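Local coordinates for protein putative PLP-dependent aminotransferase (Bacillus cereus ATCC 10987, PDB 3JU7) that probably acts as a pyridoxal phosphate-dependent aminotransferase of the DegT/DnrJ/EryC1/StrS family, at residues 47-52 / 164-169; 55-60 / 210-215; 64-69 / 182-187; 71-76 / 157-162; 176-181 / 200-205. One frame throughout, in Å; residues are numbered along the deposited sequence.

Interaction 1 (47-52 / 164-169)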
# COMPACT_ATOMS: atom_id res chain seq x y z
N SER A 47 8.86 -12.78 19.62
CA SER A 47 8.86 -13.68 20.76
C SER A 47 8.07 -14.94 20.52
O SER A 47 8.48 -16.03 20.90
CB SER A 47 8.25 -12.99 21.97
OG SER A 47 9.15 -12.03 22.43
N GLY A 48 6.91 -14.77 19.91
CA GLY A 48 5.97 -15.86 19.76
C GLY A 48 6.38 -16.81 18.67
O GLY A 48 6.30 -18.02 18.85
N PHE A 49 6.84 -16.28 17.53
CA PHE A 49 7.16 -17.15 16.41
C PHE A 49 8.64 -17.33 16.12
O PHE A 49 9.05 -18.45 15.77
CB PHE A 49 6.44 -16.66 15.15
CG PHE A 49 4.93 -16.86 15.17
CD1 PHE A 49 4.36 -17.96 15.77
CD2 PHE A 49 4.10 -15.97 14.55
CE1 PHE A 49 2.98 -18.14 15.78
CE2 PHE A 49 2.71 -16.16 14.56
CZ PHE A 49 2.16 -17.23 15.17
N PHE A 50 9.45 -16.28 16.22
CA PHE A 50 10.80 -16.35 15.67
C PHE A 50 11.93 -16.49 16.67
O PHE A 50 13.09 -16.23 16.35
CB PHE A 50 11.06 -15.17 14.76
CG PHE A 50 10.20 -15.16 13.52
CD1 PHE A 50 10.47 -16.04 12.50
CD2 PHE A 50 9.15 -14.27 13.38
CE1 PHE A 50 9.69 -16.03 11.34
CE2 PHE A 50 8.37 -14.27 12.22
CZ PHE A 50 8.65 -15.14 11.21
N GLN A 51 11.57 -16.91 17.88
CA GLN A 51 12.51 -17.19 18.95
C GLN A 51 13.43 -16.01 19.17
O GLN A 51 14.59 -16.20 19.52
CB GLN A 51 13.32 -18.47 18.64
CG GLN A 51 12.47 -19.75 18.58
CD GLN A 51 13.24 -20.96 18.02
OE1 GLN A 51 14.41 -21.17 18.36
NE2 GLN A 51 12.60 -21.74 17.17
N ASN A 52 12.92 -14.79 18.96
CA ASN A 52 13.71 -13.59 19.14
C ASN A 52 15.04 -13.61 18.42
O ASN A 52 16.05 -13.11 18.94
CB ASN A 52 13.95 -13.33 20.65
CG ASN A 52 12.74 -12.74 21.34
OD1 ASN A 52 12.11 -11.80 20.83
ND2 ASN A 52 12.39 -13.30 22.47
N PRO A 164 0.74 -16.98 1.94
CA PRO A 164 -0.29 -17.65 2.75
C PRO A 164 0.18 -18.51 3.93
O PRO A 164 -0.61 -19.26 4.49
CB PRO A 164 -1.01 -18.52 1.72
CG PRO A 164 -0.07 -18.74 0.62
CD PRO A 164 1.01 -17.71 0.68
N GLY A 165 1.44 -18.37 4.33
CA GLY A 165 2.05 -19.34 5.22
C GLY A 165 2.37 -18.84 6.60
O GLY A 165 3.06 -19.52 7.32
N PHE A 166 1.89 -17.67 7.00
CA PHE A 166 2.16 -17.22 8.36
C PHE A 166 1.47 -18.15 9.34
O PHE A 166 0.32 -18.50 9.16
CB PHE A 166 1.68 -15.79 8.57
CG PHE A 166 2.19 -15.16 9.80
CD1 PHE A 166 3.54 -14.82 9.89
CD2 PHE A 166 1.35 -14.90 10.87
CE1 PHE A 166 4.03 -14.23 11.04
CE2 PHE A 166 1.82 -14.32 12.02
CZ PHE A 166 3.17 -13.98 12.12
N GLY A 167 2.17 -18.48 10.41
CA GLY A 167 1.67 -19.39 11.40
C GLY A 167 2.06 -20.82 11.11
O GLY A 167 1.71 -21.69 11.87
N LEU A 168 2.76 -21.08 10.01
CA LEU A 168 3.21 -22.45 9.65
C LEU A 168 4.41 -22.91 10.49
O LEU A 168 5.53 -22.39 10.37
CB LEU A 168 3.57 -22.54 8.17
CG LEU A 168 4.06 -23.89 7.69
CD1 LEU A 168 2.99 -24.99 7.98
CD2 LEU A 168 4.40 -23.79 6.16
N MSE A 169 4.15 -23.93 11.30
CA MSE A 169 5.10 -24.54 12.23
C MSE A 169 5.43 -25.97 11.82
O MSE A 169 4.56 -26.71 11.37
CB MSE A 169 4.44 -24.65 13.60
CG MSE A 169 3.88 -23.36 14.13
SE MSE A 169 5.31 -22.25 14.69
CE MSE A 169 4.45 -21.51 16.23
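Phe49 drives the edge of its ring toward the face of Phe166, an offset edge-to-face pair with centroids 5.0 Å apart and planes at 81°. With CG beside the backbone N and anti to the carbonyl carbon (chi1 -70°), the Phe49 side chain leaves the chain just after helix 36-48, pointing at the loop 164-169. Its CB sits above one face of the Phe50 ring, offset toward the rim. Beyond CG the ring divides its partners. On one side CD1 of Phe49 meets the methyl CE of selenomethionine Met169 at 3.6 Å, and CE1 touches the same methyl. On the other, CD2 of Phe49 lies 3.3 Å from CZ of Phe166, while CE2 of Phe49 is equally close to CE2 of Phe166. At the tip, CZ of Phe49 ends 4.4 Å from CA of Gly167. That glycine is the third residue of a type II turn, closed by Leu168 N bonding to Gly165 O at 3.1 Å. Phe50 adds a looser touch, its CE2 lying 4.5 Å from CE1 of Phe166, near the plane of the Phe166 ring. Around the pair, His174 stacks on Phe49, and Tyr185, Phe187 and Phe193 meet Phe166 edge-to-face. The result is a buried aromatic cluster joining a helix end to a type II turn beside the central sheet, in the alpha/beta large domain characteristic of fold type I pyridoxal phosphate enzymes.

Interaction 2 (55-60 / 210-215)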
# COMPACT_ATOMS: atom_id res chain seq x y z
N ALA A 55 14.44 -10.24 12.75
CA ALA A 55 13.62 -9.06 12.90
C ALA A 55 12.48 -9.11 11.90
O ALA A 55 12.60 -9.71 10.82
CB ALA A 55 14.45 -7.79 12.67
N VAL A 56 11.40 -8.42 12.25
CA VAL A 56 10.27 -8.32 11.36
C VAL A 56 9.84 -6.86 11.17
O VAL A 56 10.09 -5.97 12.04
CB VAL A 56 9.04 -9.12 11.89
CG1 VAL A 56 9.34 -10.65 12.02
CG2 VAL A 56 8.58 -8.51 13.19
N THR A 57 9.17 -6.61 10.04
CA THR A 57 8.42 -5.37 9.93
C THR A 57 7.04 -5.63 9.34
O THR A 57 6.90 -6.44 8.42
CB THR A 57 9.16 -4.31 9.12
OG1 THR A 57 8.46 -3.07 9.28
CG2 THR A 57 9.25 -4.71 7.56
N THR A 58 6.03 -4.94 9.87
CA THR A 58 4.70 -4.99 9.23
C THR A 58 4.76 -4.18 7.94
O THR A 58 5.65 -3.35 7.79
CB THR A 58 3.61 -4.46 10.14
OG1 THR A 58 3.89 -3.09 10.48
CG2 THR A 58 3.51 -5.30 11.45
N VAL A 59 3.87 -4.48 6.99
CA VAL A 59 3.69 -3.67 5.78
C VAL A 59 2.19 -3.59 5.50
O VAL A 59 1.42 -4.35 6.08
CB VAL A 59 4.44 -4.24 4.57
CG1 VAL A 59 5.95 -4.12 4.81
CG2 VAL A 59 4.02 -5.69 4.30
N ALA A 60 1.77 -2.70 4.60
CA ALA A 60 0.34 -2.45 4.43
C ALA A 60 -0.35 -3.60 3.73
O ALA A 60 -1.54 -3.83 3.93
CB ALA A 60 0.11 -1.15 3.72
N GLN A 210 15.61 -3.04 9.19
CA GLN A 210 15.65 -1.58 9.51
C GLN A 210 15.53 -0.72 8.24
O GLN A 210 14.80 0.27 8.18
CB GLN A 210 16.93 -1.21 10.24
CG GLN A 210 17.01 -1.85 11.65
CD GLN A 210 18.39 -1.77 12.33
OE1 GLN A 210 19.38 -1.26 11.77
NE2 GLN A 210 18.46 -2.31 13.55
N ARG A 211 16.25 -1.15 7.22
CA ARG A 211 16.23 -0.42 5.97
C ARG A 211 14.85 -0.50 5.31
O ARG A 211 14.34 0.51 4.83
CB ARG A 211 17.33 -0.94 5.04
CG ARG A 211 17.58 -0.06 3.90
CD ARG A 211 18.98 -0.22 3.38
NE ARG A 211 19.91 0.42 4.28
CZ ARG A 211 21.21 0.16 4.32
NH1 ARG A 211 21.75 -0.73 3.47
NH2 ARG A 211 21.98 0.81 5.19
N ILE A 212 14.24 -1.68 5.30
CA ILE A 212 12.91 -1.82 4.70
C ILE A 212 11.96 -0.87 5.43
O ILE A 212 11.08 -0.28 4.81
CB ILE A 212 12.33 -3.27 4.82
CG1 ILE A 212 12.93 -4.19 3.78
CG2 ILE A 212 10.77 -3.23 4.68
CD1 ILE A 212 12.22 -4.24 2.46
N LYS A 213 12.14 -0.74 6.74
CA LYS A 213 11.30 0.16 7.51
C LYS A 213 11.37 1.57 6.94
O LYS A 213 10.35 2.23 6.75
CB LYS A 213 11.66 0.14 9.01
CG LYS A 213 10.83 -0.92 9.76
CD LYS A 213 11.39 -1.32 11.13
CE LYS A 213 10.33 -1.81 12.14
NZ LYS A 213 8.93 -1.98 11.61
N ARG A 214 12.59 2.02 6.65
CA ARG A 214 12.76 3.34 6.12
C ARG A 214 12.15 3.43 4.72
O ARG A 214 11.51 4.43 4.43
CB ARG A 214 14.22 3.70 6.03
CG ARG A 214 14.91 3.95 7.39
CD ARG A 214 16.30 4.50 7.08
NE ARG A 214 17.11 4.61 8.28
CZ ARG A 214 18.23 5.32 8.38
NH1 ARG A 214 18.69 6.01 7.35
NH2 ARG A 214 18.86 5.37 9.54
N MSE A 215 12.38 2.41 3.90
CA MSE A 215 11.81 2.39 2.54
C MSE A 215 10.28 2.56 2.53
O MSE A 215 9.74 3.27 1.71
CB MSE A 215 12.20 1.11 1.80
CG MSE A 215 13.64 1.10 1.43
SE MSE A 215 14.18 -0.55 0.59
CE MSE A 215 12.83 -0.58 -0.91
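Helix-on-sheet packing in the alpha/beta large domain of a fold type I enzyme brings Ile212 and Lys213 of helix 206-215 against Thr57 of strand 55-59, an edge strand of the central sheet. The local axes run nearly parallel, 16° apart, and approach to 8.6 Å. Thr57 carries the strand's side of the contact with both branches. CG2 of Thr57 meets CG2 of Ile212 at 3.6 Å, an apolar touch between methyl groups; Ile212 also rests on Ile201 of the adjoining strand and on Ala68 of helix 62-73. The Thr57 hydroxyl lies anti to the backbone N (chi1 -169°), which turns it toward Lys213 and lets it work in two directions. OG1 of Thr57 accepts a hydrogen bond from NZ of Lys213 at 2.6 Å and donates one to the carbonyl O of Thr58 at 3.2 Å, so the rotation of the hydroxyl is fixed from both ends. The ammonium has a second partner, Glu42 of helix 36-48, whose OE2 forms a salt bridge with it and also receives the backbone N-H of Thr58. This carboxylate would probably balance the lysine charge at this mostly buried contact, and it ties a second helix to the same strand. The lysine reaches the hydroxyl by folding back: chi4 is only 7°, placing NZ almost eclipsed with CG. Thr57 OG1 is therefore flanked by both ends of that bend, with CG of Lys213 only 3.2 Å from it.

Interaction 3 (64-69 / 182-187)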
# COMPACT_ATOMS: atom_id res chain seq x y z
N LEU A 64 3.07 -5.09 -1.53
CA LEU A 64 4.01 -3.98 -1.27
C LEU A 64 5.27 -4.46 -0.52
O LEU A 64 6.36 -3.95 -0.73
CB LEU A 64 3.34 -2.91 -0.44
CG LEU A 64 2.13 -2.26 -1.10
CD1 LEU A 64 1.38 -1.48 -0.01
CD2 LEU A 64 2.53 -1.38 -2.31
N GLY A 65 5.12 -5.45 0.33
CA GLY A 65 6.28 -6.02 0.98
C GLY A 65 7.17 -6.70 -0.06
O GLY A 65 8.41 -6.59 -0.01
N LEU A 66 6.56 -7.42 -1.00
CA LEU A 66 7.34 -8.05 -2.05
C LEU A 66 8.13 -6.98 -2.77
O LEU A 66 9.37 -7.13 -2.97
CB LEU A 66 6.46 -8.88 -3.02
CG LEU A 66 6.17 -10.31 -2.55
CD1 LEU A 66 4.98 -10.92 -3.29
CD2 LEU A 66 7.41 -11.18 -2.72
N MSE A 67 7.43 -5.91 -3.15
CA MSE A 67 8.03 -4.79 -3.90
C MSE A 67 9.21 -4.17 -3.16
O MSE A 67 10.28 -3.97 -3.74
CB MSE A 67 6.96 -3.75 -4.26
CG MSE A 67 5.99 -4.24 -5.36
SE MSE A 67 4.38 -3.15 -5.42
CE MSE A 67 5.17 -1.63 -6.02
N ALA A 68 9.02 -3.90 -1.87
CA ALA A 68 10.04 -3.29 -1.05
C ALA A 68 11.28 -4.21 -1.02
O ALA A 68 12.42 -3.76 -1.30
CB ALA A 68 9.54 -3.12 0.35
N ALA A 69 11.02 -5.48 -0.69
CA ALA A 69 12.08 -6.49 -0.53
C ALA A 69 12.90 -6.70 -1.82
O ALA A 69 14.11 -6.68 -1.79
CB ALA A 69 11.50 -7.81 -0.00
N MSE A 182 14.88 -12.62 2.64
CA MSE A 182 13.65 -12.07 3.20
C MSE A 182 12.49 -13.00 2.91
O MSE A 182 12.49 -13.69 1.88
CB MSE A 182 13.39 -10.69 2.63
CG MSE A 182 14.17 -9.68 3.39
SE MSE A 182 14.18 -7.87 2.81
CE MSE A 182 14.62 -7.24 4.60
N ILE A 183 11.56 -13.05 3.85
CA ILE A 183 10.31 -13.80 3.71
C ILE A 183 9.14 -12.82 3.83
O ILE A 183 9.07 -12.02 4.77
CB ILE A 183 10.21 -14.94 4.75
CG1 ILE A 183 11.56 -15.69 4.77
CG2 ILE A 183 9.03 -15.80 4.45
CD1 ILE A 183 11.56 -17.14 4.93
N ILE A 184 8.25 -12.86 2.85
CA ILE A 184 7.04 -12.07 2.82
C ILE A 184 5.81 -12.93 3.15
O ILE A 184 5.64 -14.02 2.64
CB ILE A 184 6.80 -11.43 1.43
CG1 ILE A 184 8.08 -10.73 0.87
CG2 ILE A 184 5.63 -10.48 1.50
CD1 ILE A 184 8.98 -10.03 1.93
N TYR A 185 4.98 -12.44 4.06
CA TYR A 185 3.78 -13.09 4.45
C TYR A 185 2.65 -12.08 4.36
O TYR A 185 2.86 -10.86 4.54
CB TYR A 185 3.81 -13.55 5.92
CG TYR A 185 4.97 -14.38 6.38
CD1 TYR A 185 4.94 -15.78 6.35
CD2 TYR A 185 6.07 -13.77 6.99
CE1 TYR A 185 6.06 -16.56 6.84
CE2 TYR A 185 7.16 -14.51 7.46
CZ TYR A 185 7.17 -15.91 7.39
OH TYR A 185 8.29 -16.60 7.92
N SER A 186 1.45 -12.60 4.17
CA SER A 186 0.26 -11.79 4.04
C SER A 186 -0.68 -11.95 5.23
O SER A 186 -0.80 -13.03 5.79
CB SER A 186 -0.48 -12.13 2.74
OG SER A 186 -1.67 -11.37 2.63
N PHE A 187 -1.34 -10.85 5.61
CA PHE A 187 -2.41 -10.87 6.59
C PHE A 187 -3.77 -10.48 5.92
O PHE A 187 -4.70 -10.00 6.57
CB PHE A 187 -2.12 -9.90 7.73
CG PHE A 187 -0.83 -10.14 8.49
CD1 PHE A 187 -0.37 -11.41 8.80
CD2 PHE A 187 -0.13 -9.04 8.99
CE1 PHE A 187 0.81 -11.59 9.54
CE2 PHE A 187 1.05 -9.22 9.76
CZ PHE A 187 1.51 -10.50 10.04
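The carbonyl O of Gly65 accepts the helical hydrogen bond of Ala69 N at 2.9 Å and, on the sheet side, is touched by the methyl CD1 of Ile184 at 4.0 Å. The contact is otherwise apolar: helix 62-73 lies along one face of the central sheet of the alpha/beta large domain, nearly antiparallel to strand 182-186 (165°), with the local axes 8.4 Å apart. Ile184 carries the strand's side of the contact. Its CG1 stands anti to the carbonyl carbon (chi1 -48°), and its branches spread under one turn of the helix. CG1 of Ile184 meets CD2 of Leu66 at 3.7 Å, and its CG2 approaches the backbone N of the same leucine at 4.1 Å. Gly65, with no side chain facing the strand, lets Ile184 come up against bare helix backbone. Leu66 crosses Ile184 obliquely and continues onto Val159 and Asp161 of the next strand. Away from this face, Leu64 packs on Leu64 of the second subunit and Met67 on Trp97 of that subunit, so the helix lies between its own sheet and the dimer interface. At the far end of the strand, Ser186 OG bonds to the phosphate of the cofactor-modified lysine at position 191. Toward the strand's start, Ala69 CB fits between two partners, 3.9 Å from CD1 of Ile184 and 3.9 Å from SE of the selenomethionine Met182.

Interaction 4 (71-76 / 157-162)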
# COMPACT_ATOMS: atom_id res chain seq x y z
N GLN A 71 13.12 -4.62 -4.46
CA GLN A 71 13.81 -3.33 -4.71
C GLN A 71 15.07 -3.22 -3.84
O GLN A 71 16.11 -2.90 -4.35
CB GLN A 71 12.87 -2.14 -4.44
CG GLN A 71 13.53 -0.79 -4.66
CD GLN A 71 14.03 -0.59 -6.09
OE1 GLN A 71 13.42 -1.07 -7.04
NE2 GLN A 71 15.16 0.09 -6.23
N LEU A 72 15.00 -3.51 -2.54
CA LEU A 72 16.20 -3.48 -1.68
C LEU A 72 17.27 -4.49 -2.08
O LEU A 72 18.45 -4.20 -2.11
CB LEU A 72 15.83 -3.73 -0.20
CG LEU A 72 17.00 -3.85 0.78
CD1 LEU A 72 17.70 -2.50 0.87
CD2 LEU A 72 16.51 -4.34 2.14
N LYS A 73 16.85 -5.72 -2.35
CA LYS A 73 17.76 -6.84 -2.43
C LYS A 73 18.21 -7.16 -3.86
O LYS A 73 19.18 -7.86 -4.03
CB LYS A 73 17.06 -8.05 -1.82
CG LYS A 73 17.04 -7.98 -0.29
CD LYS A 73 16.56 -9.23 0.38
CE LYS A 73 17.41 -10.48 0.10
NZ LYS A 73 18.62 -10.64 0.92
N LYS A 74 17.54 -6.66 -4.88
CA LYS A 74 17.94 -7.02 -6.22
C LYS A 74 19.38 -6.58 -6.57
O LYS A 74 19.85 -5.52 -6.19
CB LYS A 74 16.96 -6.47 -7.26
CG LYS A 74 16.92 -4.96 -7.30
CD LYS A 74 15.87 -4.35 -8.25
CE LYS A 74 16.16 -2.87 -8.41
NZ LYS A 74 15.36 -2.29 -9.47
N ARG A 75 20.07 -7.41 -7.34
CA ARG A 75 21.39 -7.03 -7.83
C ARG A 75 21.19 -5.98 -8.89
O ARG A 75 20.38 -6.14 -9.82
CB ARG A 75 22.14 -8.24 -8.36
CG ARG A 75 22.24 -9.31 -7.31
CD ARG A 75 23.26 -10.31 -7.61
NE ARG A 75 23.07 -10.91 -8.91
CZ ARG A 75 23.80 -11.93 -9.37
NH1 ARG A 75 24.77 -12.44 -8.62
NH2 ARG A 75 23.55 -12.43 -10.58
N LYS A 76 21.94 -4.90 -8.74
CA LYS A 76 21.67 -3.68 -9.49
C LYS A 76 21.94 -3.83 -10.99
O LYS A 76 21.38 -3.11 -11.78
CB LYS A 76 22.44 -2.49 -8.86
CG LYS A 76 21.81 -1.97 -7.53
N PRO A 157 20.57 -13.01 -4.35
CA PRO A 157 19.51 -12.63 -3.43
C PRO A 157 18.21 -13.40 -3.61
O PRO A 157 17.75 -13.60 -4.73
CB PRO A 157 19.28 -11.12 -3.73
CG PRO A 157 19.86 -10.87 -5.02
CD PRO A 157 20.91 -11.92 -5.28
N VAL A 158 17.60 -13.79 -2.50
CA VAL A 158 16.35 -14.53 -2.49
C VAL A 158 15.33 -13.85 -1.58
O VAL A 158 15.63 -13.49 -0.44
CB VAL A 158 16.55 -15.92 -1.93
CG1 VAL A 158 15.20 -16.64 -1.86
CG2 VAL A 158 17.66 -16.66 -2.73
N VAL A 159 14.14 -13.63 -2.12
CA VAL A 159 13.03 -13.12 -1.38
C VAL A 159 11.95 -14.16 -1.61
O VAL A 159 11.50 -14.41 -2.77
CB VAL A 159 12.55 -11.74 -1.88
CG1 VAL A 159 11.18 -11.44 -1.29
CG2 VAL A 159 13.57 -10.61 -1.54
N VAL A 160 11.53 -14.75 -0.50
CA VAL A 160 10.56 -15.86 -0.53
C VAL A 160 9.14 -15.34 -0.34
O VAL A 160 8.86 -14.68 0.68
CB VAL A 160 10.86 -16.87 0.58
CG1 VAL A 160 9.75 -17.95 0.66
CG2 VAL A 160 12.26 -17.48 0.39
N ASP A 161 8.30 -15.56 -1.36
CA ASP A 161 6.86 -15.32 -1.24
C ASP A 161 6.20 -16.49 -0.48
O ASP A 161 5.98 -17.56 -1.01
CB ASP A 161 6.22 -15.16 -2.63
CG ASP A 161 4.74 -14.79 -2.57
OD1 ASP A 161 4.08 -15.02 -1.54
OD2 ASP A 161 4.21 -14.28 -3.59
N ALA A 162 5.90 -16.24 0.78
CA ALA A 162 5.22 -17.16 1.65
C ALA A 162 3.91 -16.50 2.08
O ALA A 162 3.50 -16.61 3.23
CB ALA A 162 6.11 -17.48 2.88
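Pro157 presses its ring against the last turn of helix 62-73, and there the contact is tight. CG of Pro157 lies 3.2 Å from the carbonyl O of Lys73, with its CB almost as near the same oxygen. Next to it, at the CG-CD edge of the ring, comes Arg75, whose side chain crosses the proline at about a right angle, CG of Arg75 standing 3.6 Å from CD of Pro157. The proline thus fits into the bend where the chain leaves helical geometry at Lys74. The aliphatic part of Lys73 extends the packing along the strand: CD of Lys73 touches CG2 of Val159 at 3.8 Å, and its CE passes 3.5 Å from the carbonyl O of Val158. Two successive bends, chi3 61° and chi4 83°, curl the end of this chain round to Glu152, a residue of neither segment, whose carboxylate forms a salt bridge with Lys73 NZ and also accepts the backbone N-H of Val158, linking the lysine to the residue before the strand. The looser side is the turn itself. Lys74 directs its CB away from the proline, and its NZ bonds only weakly, at 3.3 Å, to Gln71 OE1. Both charged ends of the turn look outward for partners, Lys74 NZ bonding to Cys98 O and the partly exposed Arg75 sending NH2 to Val130 O. With Pro157 and Val159 paired to Val133, and Val158 and Val160 to Met182, the contact sets the end of helix 62-73 against strand 159-161, which is flanked by strands 130-133 and 182-186.

Interaction 5 (176-181 / 200-205)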
# COMPACT_ATOMS: atom_id res chain seq x y z
N GLY A 176 10.57 -20.19 7.89
CA GLY A 176 11.49 -19.11 7.51
C GLY A 176 12.57 -18.75 8.54
O GLY A 176 13.43 -17.90 8.28
N GLN A 177 12.51 -19.39 9.70
CA GLN A 177 13.37 -19.06 10.84
C GLN A 177 14.83 -18.98 10.39
O GLN A 177 15.31 -19.89 9.68
CB GLN A 177 13.20 -20.10 11.94
CG GLN A 177 14.07 -19.90 13.22
CD GLN A 177 13.62 -18.69 14.02
OE1 GLN A 177 12.47 -18.63 14.46
NE2 GLN A 177 14.51 -17.69 14.16
N ASP A 178 15.51 -17.90 10.78
CA ASP A 178 16.93 -17.72 10.55
C ASP A 178 17.32 -17.59 9.08
O ASP A 178 18.49 -17.60 8.77
CB ASP A 178 17.77 -18.85 11.21
CG ASP A 178 17.64 -18.87 12.74
OD1 ASP A 178 17.14 -17.90 13.31
OD2 ASP A 178 18.03 -19.89 13.38
N PHE A 179 16.37 -17.46 8.17
CA PHE A 179 16.73 -17.31 6.76
C PHE A 179 17.47 -15.97 6.53
O PHE A 179 17.05 -14.90 7.05
CB PHE A 179 15.50 -17.38 5.92
CG PHE A 179 15.74 -17.34 4.44
CD1 PHE A 179 16.49 -18.35 3.81
CD2 PHE A 179 15.15 -16.37 3.67
CE1 PHE A 179 16.66 -18.36 2.43
CE2 PHE A 179 15.28 -16.37 2.26
CZ PHE A 179 16.05 -17.36 1.64
N SER A 180 18.55 -16.04 5.77
CA SER A 180 19.35 -14.86 5.46
C SER A 180 18.66 -13.88 4.55
O SER A 180 18.92 -12.70 4.64
CB SER A 180 20.64 -15.27 4.79
OG SER A 180 21.39 -16.01 5.71
N GLY A 181 17.85 -14.38 3.62
CA GLY A 181 17.11 -13.51 2.72
C GLY A 181 15.92 -12.90 3.42
O GLY A 181 15.92 -12.69 4.64
N LEU A 200 3.74 -8.89 6.46
CA LEU A 200 4.93 -8.92 7.29
C LEU A 200 6.15 -9.37 6.47
O LEU A 200 6.03 -10.18 5.52
CB LEU A 200 4.73 -9.88 8.43
CG LEU A 200 5.74 -9.83 9.62
CD1 LEU A 200 5.40 -8.75 10.62
CD2 LEU A 200 5.85 -11.15 10.31
N ILE A 201 7.31 -8.83 6.84
CA ILE A 201 8.58 -9.28 6.30
C ILE A 201 9.46 -9.74 7.43
O ILE A 201 9.58 -9.06 8.42
CB ILE A 201 9.35 -8.21 5.47
CG1 ILE A 201 8.40 -7.56 4.45
CG2 ILE A 201 10.55 -8.86 4.78
CD1 ILE A 201 9.07 -6.55 3.50
N TYR A 202 10.05 -10.92 7.29
CA TYR A 202 11.00 -11.45 8.27
C TYR A 202 12.36 -11.60 7.60
O TYR A 202 12.43 -11.96 6.43
CB TYR A 202 10.59 -12.84 8.77
CG TYR A 202 11.67 -13.49 9.58
CD1 TYR A 202 11.83 -13.18 10.94
CD2 TYR A 202 12.60 -14.35 8.99
CE1 TYR A 202 12.85 -13.75 11.69
CE2 TYR A 202 13.63 -14.92 9.75
CZ TYR A 202 13.73 -14.64 11.10
OH TYR A 202 14.76 -15.21 11.84
N SER A 203 13.42 -11.31 8.34
CA SER A 203 14.78 -11.70 7.92
C SER A 203 15.60 -11.94 9.16
O SER A 203 15.37 -11.35 10.24
CB SER A 203 15.45 -10.69 6.98
OG SER A 203 16.73 -11.13 6.55
N LYS A 204 16.54 -12.84 9.03
CA LYS A 204 17.55 -12.97 10.06
C LYS A 204 18.40 -11.69 10.05
O LYS A 204 18.98 -11.31 11.07
CB LYS A 204 18.37 -14.21 9.80
CG LYS A 204 19.52 -14.43 10.77
CD LYS A 204 19.04 -14.72 12.16
CE LYS A 204 20.20 -15.25 13.01
NZ LYS A 204 19.71 -16.12 14.08
N ASN A 205 18.44 -11.00 8.90
CA ASN A 205 19.24 -9.79 8.75
C ASN A 205 18.52 -8.56 9.27
O ASN A 205 17.69 -7.96 8.58
CB ASN A 205 19.65 -9.62 7.30
CG ASN A 205 20.68 -8.53 7.12
OD1 ASN A 205 20.56 -7.41 7.65
ND2 ASN A 205 21.70 -8.84 6.34
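Tyr202 packs against the type II turn 176-179, and CG anti to the backbone N (chi1 170°) brings the end of the ring to the turn. CE2 of Tyr202 comes within 3.3 Å of Gly176 O, and its hydroxyl OH accepts the N-H of Asp178 at 3.0 Å while also bonding to Arg53 O. The Gln177 amide and the Tyr202 ring cross obliquely, their planes 71° apart. Asp178 and Lys204 run side by side, pointing the same way, and end in a weak salt bridge of 3.2 Å between Asp178 OD1 and Lys204 NZ. OD1 of Asp178 has a firmer partner in NE2 of Gln177, at 2.8 Å, which meets it from above the carboxylate plane, 53° out of it. Arg53 takes the other oxygen, OD2, so the carboxylate is held between two cationic side chains. Further on, backbone replaces side chain: Lys204 N bonds to Phe179 O at 2.9 Å. Ser203 is set across from Gly181, its OG donating to Gly181 O at 2.6 Å and accepting from Asn205 N at 2.9 Å. That last bond makes an ST turn, followed at once by Asn205, whose OD1 caps Asp208 N: a strand end passing through an ST turn into the N-cap of helix 206-215.

How the interactions relate
Interactions 2 to 5 all meet on the part of the central sheet ordered 55-59, 199-203, 182-186, 159-161. Interactions 3 and 4 use successive parts of helix 62-73, their centres about 10 Å apart, and interaction 2 places helix 206-215 beside it, about 9 Å from interaction 3 between centres. Interaction 1 meets interaction 5, about 11 Å between centres, where Phe50 CD1 lies 3.4 Å from Tyr202 CE1 and Phe50 O probably accepts a hydrogen bond from Gln177 NE2. Strand ends lead to the cofactor: Asp161, on the strand of interaction 4, bonds to N1 of the pyridoxal phosphate-modified lysine at position 191, whose phosphate is met by the strand of interaction 3.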